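Local coordinates for protein xyloglucanase (Paenibacillus pabuli, PDB 2JEP) that hydrolyses xyloglucan of plant cell walls, cleaving beta-1,4-glucosidic bonds in its backbone with a family 5 TIM-barrel fold, at residues N228-I231 and D232-V235; Q304-S307 and M308-F312; L373-R376 and S377-T380. One frame throughout, in Å; residues are numbered along the deposited sequence. Where two conformers were deposited one is given.

In the fold
The three contacts follow one another along a chain folded as a closed eight-stranded parallel barrel. Interaction 1 starts the short helix 231-235 beyond strand 222-225, and interaction 2 lies within helix 298-313, which packs outside strands 259-265 and 319-324. Their centres are 11 Å apart and they touch, with Asp232 OD1 2.9 Å from Gln304 NE2 in a probable hydrogen bond, so the two helices pack together outside the barrel. Interaction 3 is a hairpin, a separate element past the last barrel strand, 357-362, and before the final helix 384-393. It lies on the opposite side of the chain's centre, about 33 and 35 Å from the other two, centre to centre.

Interaction 1: N228-I231 and D232-V235; sequences NTNI and DYTV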
ATOM      1  N   ASN A 228     -11.577  -2.505  -1.312  1.00  7.13           N
ATOM      2  CA  ASN A 228     -11.000  -1.457  -2.166  1.00  7.16           C
ATOM      3  C   ASN A 228     -10.156  -0.452  -1.394  1.00  7.10           C
ATOM      4  O   ASN A 228     -10.033   0.690  -1.825  1.00  7.86           O
ATOM      5  CB  ASN A 228     -12.049  -0.716  -2.986  1.00  7.69           C
ATOM      6  CG  ASN A 228     -11.448  -0.070  -4.199  1.00  8.84           C
ATOM      7  OD1 ASN A 228     -10.417  -0.538  -4.723  1.00  9.07           O
ATOM      8  ND2 ASN A 228     -12.098   0.980  -4.684  1.00 10.62           N
ATOM      9  N   THR A 229      -9.543  -0.880  -0.299  1.00  6.67           N
ATOM     10  CA  THR A 229      -8.751  -0.002   0.576  1.00  6.28           C
ATOM     11  C   THR A 229      -9.513   1.283   0.958  1.00  7.16           C
ATOM     12  O   THR A 229      -8.914   2.313   1.245  1.00  7.47           O
ATOM     13  CB  THR A 229      -7.340   0.297   0.050  1.00  6.24           C
ATOM     14  OG1 THR A 229      -7.397   0.977  -1.196  1.00  7.13           O
ATOM     15  CG2 THR A 229      -6.506  -0.973  -0.069  1.00  7.10           C
ATOM     16  N   ASN A 230     -10.842   1.177   1.000  1.00  7.29           N
ATOM     17  CA  ASN A 230     -11.697   2.343   1.228  1.00  7.50           C
ATOM     18  C   ASN A 230     -12.011   2.482   2.718  1.00  7.40           C
ATOM     19  O   ASN A 230     -12.599   1.566   3.323  1.00  8.05           O
ATOM     20  CB  ASN A 230     -12.983   2.147   0.418  1.00  8.20           C
ATOM     21  CG  ASN A 230     -13.954   3.276   0.546  1.00  9.57           C
ATOM     22  OD1 ASN A 230     -14.602   3.444   1.547  1.00  9.52           O
ATOM     23  ND2 ASN A 230     -14.077   4.037  -0.512  1.00 15.85           N
ATOM     24  N   ILE A 231     -11.684   3.637   3.294  1.00  7.20           N
ATOM     25  CA  ILE A 231     -11.919   3.844   4.730  1.00  7.70           C
ATOM     26  C   ILE A 231     -13.380   3.606   5.131  1.00  8.59           C
ATOM     27  O   ILE A 231     -13.660   2.817   6.028  1.00  8.27           O
ATOM     28  CB  ILE A 231     -11.441   5.246   5.169  1.00  7.56           C
ATOM     29  CG1 ILE A 231      -9.894   5.284   5.179  1.00  8.50           C
ATOM     30  CG2 ILE A 231     -12.001   5.615   6.543  1.00  8.62           C
ATOM     31  CD1 ILE A 231      -9.281   6.676   5.415  1.00  9.10           C
ATOM     32  N   ASP A 232     -14.303   4.265   4.455  1.00  8.41           N
ATOM     33  CA  ASP A 232     -15.715   4.147   4.851  1.00  8.81           C
ATOM     34  C   ASP A 232     -16.198   2.707   4.784  1.00  8.78           C
ATOM     35  O   ASP A 232     -16.938   2.244   5.662  1.00  9.43           O
ATOM     36  CB  ASP A 232     -16.588   4.965   3.937  1.00  9.88           C
ATOM     37  CG  ASP A 232     -16.524   6.465   4.218  1.00 11.71           C
ATOM     38  OD1 ASP A 232     -15.944   6.889   5.230  1.00 11.96           O
ATOM     39  OD2 ASP A 232     -17.117   7.189   3.396  1.00 15.10           O
ATOM     40  N   TYR A 233     -15.790   1.985   3.753  1.00  8.22           N
ATOM     41  CA  TYR A 233     -16.257   0.603   3.599  1.00  8.70           C
ATOM     42  C   TYR A 233     -15.526  -0.397   4.498  1.00  8.56           C
ATOM     43  O   TYR A 233     -15.949  -1.546   4.588  1.00  8.34           O
ATOM     44  CB  TYR A 233     -16.187   0.150   2.132  1.00  8.93           C
ATOM     45  CG  TYR A 233     -17.126   0.886   1.194  1.00  9.36           C
ATOM     46  CD1 TYR A 233     -18.412   1.229   1.597  1.00 10.84           C
ATOM     47  CD2 TYR A 233     -16.734   1.243  -0.081  1.00 10.29           C
ATOM     48  CE1 TYR A 233     -19.276   1.880   0.749  1.00 11.90           C
ATOM     49  CE2 TYR A 233     -17.602   1.900  -0.939  1.00 11.45           C
ATOM     50  CZ  TYR A 233     -18.861   2.218  -0.508  1.00 11.76           C
ATOM     51  OH  TYR A 233     -19.739   2.882  -1.367  1.00 14.19           O
ATOM     52  N   THR A 234     -14.448   0.038   5.136  1.00  8.16           N
ATOM     53  CA  THR A 234     -13.696  -0.750   6.096  1.00  8.12           C
ATOM     54  C   THR A 234     -14.153  -0.485   7.531  1.00  8.79           C
ATOM     55  O   THR A 234     -14.247  -1.414   8.334  1.00  9.19           O
ATOM     56  CB  THR A 234     -12.183  -0.506   5.928  1.00  7.96           C
ATOM     57  OG1 THR A 234     -11.829  -0.728   4.557  1.00  7.85           O
ATOM     58  CG2 THR A 234     -11.370  -1.404   6.813  1.00  8.96           C
ATOM     59  N   VAL A 235     -14.431   0.777   7.856  1.00  9.00           N
ATOM     60  CA  VAL A 235     -14.853   1.092   9.223  0.50  9.12           C
ATOM     61  C   VAL A 235     -16.357   0.967   9.433  1.00 10.47           C
ATOM     62  O   VAL A 235     -16.789   0.713  10.554  1.00 12.52           O
ATOM     63  CB  VAL A 235     -14.389   2.493   9.709  0.50  8.48           C
ATOM     64  CG1 VAL A 235     -12.866   2.599   9.615  0.50  9.15           C
ATOM     65  CG2 VAL A 235     -15.119   3.632   8.953  0.50  7.61           C
TER
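The N-cap of the short helix 231-235 is Asn230, whose OD1 accepts from Tyr233 N at 2.9 Å with an N-H...O angle of 158°. That donor is tilted only slightly from the amide's carbonyl plane. With CG anti to the backbone N, the amide folds over the first turn, where the backbone N-H groups still lack helical partners. The Tyr233 ring runs obliquely past it, with CD2 3.5 Å from Asn230 CG and the two planes 28° apart. Tyr233 OH is hydrogen-bonded to Asn190 OD1 and Tyr188 O.

The cap residue also contributes its backbone. Asn230 O accepts from Thr234 OG1 at 2.7 Å, the hydroxyl approaching from well above the carbonyl plane; a first torsion of -53° sets OG1 beside its own backbone N and thus back toward the preceding turn. Ile231 O receives Val235 N at 2.8 Å, nearly end-on, and Thr234 N at 3.0 Å. Ile231 itself packs on strand 259-265 and helix 298-313. This is classical side-chain N-capping, here in the connection following strand 222-225 of a TIM barrel.

Interaction 2: Q304-S307 and M308-F312; sequences QFKS and MYDKF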
ATOM      1  N   GLN A 304     -12.206  11.320   8.290  1.00  8.52           N
ATOM      2  CA  GLN A 304     -11.808  10.054   7.725  1.00  7.84           C
ATOM      3  C   GLN A 304     -10.766   9.351   8.581  1.00  7.76           C
ATOM      4  O   GLN A 304     -10.888   8.171   8.910  1.00  8.71           O
ATOM      5  CB  GLN A 304     -11.284  10.271   6.304  1.00  8.38           C
ATOM      6  CG  GLN A 304     -12.364  10.600   5.311  1.00  8.73           C
ATOM      7  CD  GLN A 304     -13.143   9.400   4.908  1.00  9.90           C
ATOM      8  OE1 GLN A 304     -12.585   8.506   4.254  1.00 12.20           O
ATOM      9  NE2 GLN A 304     -14.393   9.346   5.307  1.00 11.92           N
ATOM     10  N   PHE A 305      -9.677  10.038   8.885  1.00  8.41           N
ATOM     11  CA  PHE A 305      -8.604   9.387   9.626  1.00  8.19           C
ATOM     12  C   PHE A 305      -9.015   9.120  11.064  1.00  8.62           C
ATOM     13  O   PHE A 305      -8.666   8.061  11.623  1.00  8.86           O
ATOM     14  CB  PHE A 305      -7.298  10.176   9.539  1.00  8.44           C
ATOM     15  CG  PHE A 305      -6.536  10.006   8.235  1.00  8.51           C
ATOM     16  CD1 PHE A 305      -7.162   9.588   7.067  1.00  9.10           C
ATOM     17  CD2 PHE A 305      -5.181  10.289   8.184  1.00  9.24           C
ATOM     18  CE1 PHE A 305      -6.447   9.461   5.892  1.00  8.65           C
ATOM     19  CE2 PHE A 305      -4.453  10.176   7.002  1.00  8.66           C
ATOM     20  CZ  PHE A 305      -5.101   9.752   5.856  1.00  8.29           C
ATOM     21  N   LYS A 306      -9.804  10.011  11.663  1.00  8.84           N
ATOM     22  CA  LYS A 306     -10.284   9.719  13.009  1.00  9.37           C
ATOM     23  C   LYS A 306     -11.097   8.423  13.007  1.00  9.36           C
ATOM     24  O   LYS A 306     -11.037   7.661  13.975  1.00 10.17           O
ATOM     25  CB  LYS A 306     -11.109  10.863  13.582  1.00 11.13           C
ATOM     26  CG  LYS A 306     -11.470  10.616  15.045  1.00 13.26           C
ATOM     27  CD  LYS A 306     -12.102  11.842  15.676  1.00 17.23           C
ATOM     28  CE  LYS A 306     -12.295  11.639  17.164  1.00 19.05           C
ATOM     29  NZ  LYS A 306     -13.359  10.636  17.451  1.00 19.02           N
ATOM     30  N   SER A 307     -11.833   8.143  11.938  1.00  8.84           N
ATOM     31  CA  SER A 307     -12.662   6.938  11.928  1.00  8.89           C
ATOM     32  C   SER A 307     -11.806   5.671  11.953  1.00  9.68           C
ATOM     33  O   SER A 307     -12.195   4.676  12.580  1.00 10.19           O
ATOM     34  CB  SER A 307     -13.645   6.951  10.769  1.00  8.85           C
ATOM     35  OG  SER A 307     -13.063   6.649   9.510  1.00  9.43           O
ATOM     36  N   MET A 308     -10.638   5.699  11.298  1.00  9.17           N
ATOM     37  CA  MET A 308      -9.734   4.559  11.342  1.00  8.94           C
ATOM     38  C   MET A 308      -9.107   4.408  12.726  1.00  9.16           C
ATOM     39  O   MET A 308      -8.927   3.296  13.225  1.00  9.95           O
ATOM     40  CB  MET A 308      -8.627   4.695  10.274  1.00  9.34           C
ATOM     41  CG  MET A 308      -9.109   4.558   8.849  1.00  9.64           C
ATOM     42  SD  MET A 308      -9.672   2.882   8.421  1.00  9.62           S
ATOM     43  CE  MET A 308      -8.096   1.982   8.334  1.00  9.65           C
ATOM     44  N   TYR A 309      -8.766   5.529  13.352  1.00  9.39           N
ATOM     45  CA  TYR A 309      -8.236   5.512  14.711  1.00 10.36           C
ATOM     46  C   TYR A 309      -9.247   4.894  15.675  1.00 10.55           C
ATOM     47  O   TYR A 309      -8.931   3.975  16.458  1.00 11.52           O
ATOM     48  CB  TYR A 309      -7.865   6.937  15.133  1.00 10.97           C
ATOM     49  CG  TYR A 309      -7.453   7.008  16.574  1.00 11.58           C
ATOM     50  CD1 TYR A 309      -6.155   6.722  16.945  1.00 12.96           C
ATOM     51  CD2 TYR A 309      -8.371   7.366  17.560  1.00 13.35           C
ATOM     52  CE1 TYR A 309      -5.761   6.778  18.261  1.00 15.24           C
ATOM     53  CE2 TYR A 309      -7.991   7.399  18.898  1.00 14.92           C
ATOM     54  CZ  TYR A 309      -6.694   7.123  19.231  1.00 15.60           C
ATOM     55  OH  TYR A 309      -6.339   7.154  20.576  1.00 19.32           O
ATOM     56  N   ASP A 310     -10.475   5.393  15.612  1.00 10.35           N
ATOM     57  CA  ASP A 310     -11.511   4.954  16.547  1.00 11.32           C
ATOM     58  C   ASP A 310     -11.840   3.460  16.375  1.00 11.43           C
ATOM     59  O   ASP A 310     -12.081   2.750  17.354  1.00 13.31           O
ATOM     60  CB  ASP A 310     -12.772   5.768  16.336  1.00 11.82           C
ATOM     61  CG  ASP A 310     -12.672   7.190  16.855  1.00 13.07           C
ATOM     62  OD1 ASP A 310     -11.776   7.506  17.652  1.00 15.90           O
ATOM     63  OD2 ASP A 310     -13.525   8.004  16.451  1.00 15.75           O
ATOM     64  N   LYS A 311     -11.872   2.975  15.138  1.00 11.11           N
ATOM     65  CA  LYS A 311     -12.289   1.605  14.875  0.50 11.05           C
ATOM     66  C   LYS A 311     -11.165   0.606  15.127  1.00 10.81           C
ATOM     67  O   LYS A 311     -11.413  -0.472  15.650  1.00 12.39           O
ATOM     68  CB  LYS A 311     -12.822   1.462  13.446  0.50 11.37           C
ATOM     69  CG  LYS A 311     -13.368   0.084  13.093  0.50 11.76           C
ATOM     70  CD  LYS A 311     -14.495  -0.391  14.004  0.50 12.97           C
ATOM     71  CE  LYS A 311     -15.719   0.507  13.956  0.50 15.53           C
ATOM     72  NZ  LYS A 311     -16.838  -0.073  14.745  0.50 17.84           N
ATOM     73  N   PHE A 312      -9.942   0.957  14.724  1.00  9.75           N
ATOM     74  CA  PHE A 312      -8.844   0.001  14.690  1.00  9.68           C
ATOM     75  C   PHE A 312      -7.713   0.316  15.637  1.00 10.60           C
ATOM     76  O   PHE A 312      -7.300  -0.557  16.402  1.00 11.38           O
ATOM     77  CB  PHE A 312      -8.332  -0.174  13.256  1.00  9.12           C
ATOM     78  CG  PHE A 312      -9.378  -0.673  12.321  1.00  8.86           C
ATOM     79  CD1 PHE A 312      -9.933  -1.930  12.510  1.00  9.57           C
ATOM     80  CD2 PHE A 312      -9.805   0.095  11.248  1.00  8.56           C
ATOM     81  CE1 PHE A 312     -10.899  -2.385  11.688  1.00 10.40           C
ATOM     82  CE2 PHE A 312     -10.790  -0.385  10.403  1.00 10.79           C
ATOM     83  CZ  PHE A 312     -11.321  -1.627  10.623  1.00  9.94           C
TER
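Gln304 O is gripped by three donors, two of them weak. Met308 N reaches it across the turn at 3.4 Å and Ser307 N gives a weak bond from three residues on, but the firm bond is from Ser307 OG, at 2.7 Å. The serine's first torsion of 76° places OG between its backbone N and carbonyl carbon, which folds the hydroxyl back along the helix onto the carbonyl three residues earlier and satisfies it inside the helix.

At the next two carbonyls the helical bonds are straighter. Phe305 O takes Tyr309 N at 3.1 Å and Lys306 O takes Asp310 N at 2.9 Å, both with N-H...O angles of 165°. On the outer surface the same i to i+4 spacing carries a salt bridge: Lys306 NZ meets Asp310 OD2 at 2.8 Å on the syn lone pair of that oxygen. The lysine chain runs extended as far as CE and then bends (chi4 -70°), which turns the ammonium toward the carboxylate, while its CG lies 3.6 Å from the same OD2. The pairing probably favours the charged form of both groups.

Farther along, the helix widens into a pi-type turn at 309-312. Here, in one of the two lysine conformers, Lys311 CG sits 3.6 Å above the plane of the Phe312 ring, over its centre, and Met308 SD lies in plane at the ring's edge.

The buried side of this amphipathic helix faces the barrel: Met308 and Phe312 rest on Ile261 of strand 259-265 and Val319 of strand 319-324, and Phe305 lies edge-to-face with Tyr265. Ser307 and Met308 also pack against helix 231-235, so helix 298-313 covers the two strands it connects and touches a helix from an earlier connection.

Interaction 3: L373-R376 and S377-T380; sequences LFNR and SNNT
Asn375 CB lies 3.7 Å from Thr380 OG1, across a beta-hairpin whose type I turn at 375-378 is followed by a G1 bulge at Asn379 and Thr380. From CB the side chain leads to CG, anti to its own N (chi1 -179°) and 3.8 Å from Ser377 N, and in the conformer described here the amide turns back over the start of the turn. At the tip, OD1 comes 2.7 Å from Ser377 N in a weak, bent bond (124° at the hydrogen), consistent with an Asx turn in this conformer. A second weak bond reaches it from Asn378 N.

The backbone of the same residue ties the hairpin. Asn375 N donates to Thr380 O at 2.8 Å and a good angle of 157°, while the reverse bond, from Thr380 N to Asn375 O, is weak and stretched to 3.4 Å. Asn379 takes a left-handed backbone conformation, as is usual at the first position of a G1 bulge.

Arg376 reaches inward from the turn, bonding to Asp362 by a salt bridge and to Gly49 O and Gln51 OE1, thus tying the hairpin to the barrel. Within the loop one water donates to both Arg376 O, at 2.7 Å, and Asn379 OD1, at 2.6 Å.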
ATOM      1  N   LEU A 373       8.656  11.901  -6.731  1.00  7.28           N
ATOM      2  CA  LEU A 373       9.449  12.855  -5.992  1.00  7.40           C
ATOM      3  C   LEU A 373      10.936  12.776  -6.321  1.00  7.58           C
ATOM      4  O   LEU A 373      11.707  13.648  -5.889  1.00  7.77           O
ATOM      5  CB  LEU A 373       9.295  12.670  -4.477  1.00  8.02           C
ATOM      6  CG  LEU A 373       7.868  12.525  -3.952  1.00  8.08           C
ATOM      7  CD1 LEU A 373       7.891  12.284  -2.432  1.00  9.61           C
ATOM      8  CD2 LEU A 373       6.985  13.728  -4.338  1.00  8.49           C
ATOM      9  N   PHE A 374      11.323  11.721  -7.039  1.00  7.95           N
ATOM     10  CA  PHE A 374      12.705  11.459  -7.468  1.00  8.09           C
ATOM     11  C   PHE A 374      12.709  11.126  -8.951  1.00  8.07           C
ATOM     12  O   PHE A 374      11.738  10.577  -9.464  1.00  7.83           O
ATOM     13  CB  PHE A 374      13.281  10.258  -6.713  1.00  8.84           C
ATOM     14  CG  PHE A 374      13.248  10.412  -5.224  1.00  8.38           C
ATOM     15  CD1 PHE A 374      14.321  10.980  -4.533  1.00  9.41           C
ATOM     16  CD2 PHE A 374      12.169   9.952  -4.494  1.00  8.61           C
ATOM     17  CE1 PHE A 374      14.286  11.115  -3.160  1.00 10.36           C
ATOM     18  CE2 PHE A 374      12.128  10.089  -3.114  1.00  9.68           C
ATOM     19  CZ  PHE A 374      13.176  10.673  -2.450  1.00  9.37           C
ATOM     20  N   ASN A 375      13.807  11.465  -9.627  1.00  8.64           N
ATOM     21  CA  ASN A 375      14.036  10.989 -10.985  0.50  9.06           C
ATOM     22  C   ASN A 375      14.883   9.726 -10.860  1.00  8.99           C
ATOM     23  O   ASN A 375      16.019   9.751 -10.391  1.00  9.44           O
ATOM     24  CB  ASN A 375      14.666  12.035 -11.910  0.50  9.29           C
ATOM     25  CG  ASN A 375      14.873  11.499 -13.322  0.50 11.00           C
ATOM     26  OD1 ASN A 375      15.483  10.450 -13.495  0.50 10.28           O
ATOM     27  ND2 ASN A 375      14.356  12.198 -14.330  0.50 12.41           N
ATOM     28  N   ARG A 376      14.250   8.611 -11.220  1.00  8.69           N
ATOM     29  CA  ARG A 376      14.877   7.312 -11.076  1.00  8.65           C
ATOM     30  C   ARG A 376      15.979   7.073 -12.099  1.00  8.93           C
ATOM     31  O   ARG A 376      16.811   6.237 -11.905  1.00  9.31           O
ATOM     32  CB  ARG A 376      13.826   6.221 -11.134  1.00  8.20           C
ATOM     33  CG  ARG A 376      12.834   6.346 -10.005  1.00  7.68           C
ATOM     34  CD  ARG A 376      11.830   5.214  -9.893  1.00  7.60           C
ATOM     35  NE  ARG A 376      10.799   5.556  -8.908  1.00  7.21           N
ATOM     36  CZ  ARG A 376       9.737   4.800  -8.640  1.00  7.37           C
ATOM     37  NH1 ARG A 376       9.623   3.590  -9.147  1.00  7.96           N
ATOM     38  NH2 ARG A 376       8.789   5.241  -7.845  1.00  7.30           N
ATOM     39  N   SER A 377      16.006   7.835 -13.175  1.00 11.35           N
ATOM     40  CA  SER A 377      17.134   7.749 -14.108  1.00 12.94           C
ATOM     41  C   SER A 377      18.448   8.229 -13.556  1.00 13.67           C
ATOM     42  O   SER A 377      19.472   7.739 -14.015  1.00 12.49           O
ATOM     43  CB  SER A 377      16.842   8.585 -15.333  1.00 14.82           C
ATOM     44  OG  SER A 377      15.779   7.991 -15.985  1.00 19.73           O
ATOM     45  N   ASN A 378      18.462   9.193 -12.613  1.00 16.48           N
ATOM     46  CA  ASN A 378      19.727   9.686 -11.993  0.70 16.25           C
ATOM     47  C   ASN A 378      19.771   9.855 -10.485  1.00 16.97           C
ATOM     48  O   ASN A 378      20.717  10.459  -9.960  1.00 17.91           O
ATOM     49  CB  ASN A 378      20.254  10.943 -12.695  0.70 17.32           C
ATOM     50  CG  ASN A 378      19.337  12.108 -12.567  0.70 15.47           C
ATOM     51  OD1 ASN A 378      19.442  13.109 -13.308  0.70 20.91           O
ATOM     52  ND2 ASN A 378      18.441  12.019 -11.633  0.70 12.33           N
ATOM     53  N   ASN A 379      18.778   9.320  -9.783  1.00 14.68           N
ATOM     54  CA  ASN A 379      18.683   9.439  -8.350  1.00 15.98           C
ATOM     55  C   ASN A 379      18.852  10.829  -7.912  1.00 16.12           C
ATOM     56  O   ASN A 379      19.586  11.111  -6.965  1.00 18.57           O
ATOM     57  CB  ASN A 379      19.707   8.568  -7.628  1.00 16.35           C
ATOM     58  CG  ASN A 379      19.485   7.176  -7.906  1.00 12.85           C
ATOM     59  OD1 ASN A 379      18.368   6.755  -7.802  1.00 14.54           O
ATOM     60  ND2 ASN A 379      20.517   6.437  -8.401  1.00 15.87           N
ATOM     61  N   THR A 380      18.082  11.705  -8.548  1.00 13.64           N
ATOM     62  CA  THR A 380      18.007  13.049  -8.083  1.00 13.50           C
ATOM     63  C   THR A 380      16.619  13.299  -7.519  1.00 11.89           C
ATOM     64  O   THR A 380      15.638  12.636  -7.884  1.00 11.85           O
ATOM     65  CB  THR A 380      18.308  14.044  -9.200  1.00 13.55           C
ATOM     66  OG1 THR A 380      17.404  13.824 -10.278  1.00 14.84           O
ATOM     67  CG2 THR A 380      19.780  13.898  -9.667  1.00 15.79           C
TER
HETATM   68  O   HOH W   1      17.682   5.062  -9.675  1.00 12.24           O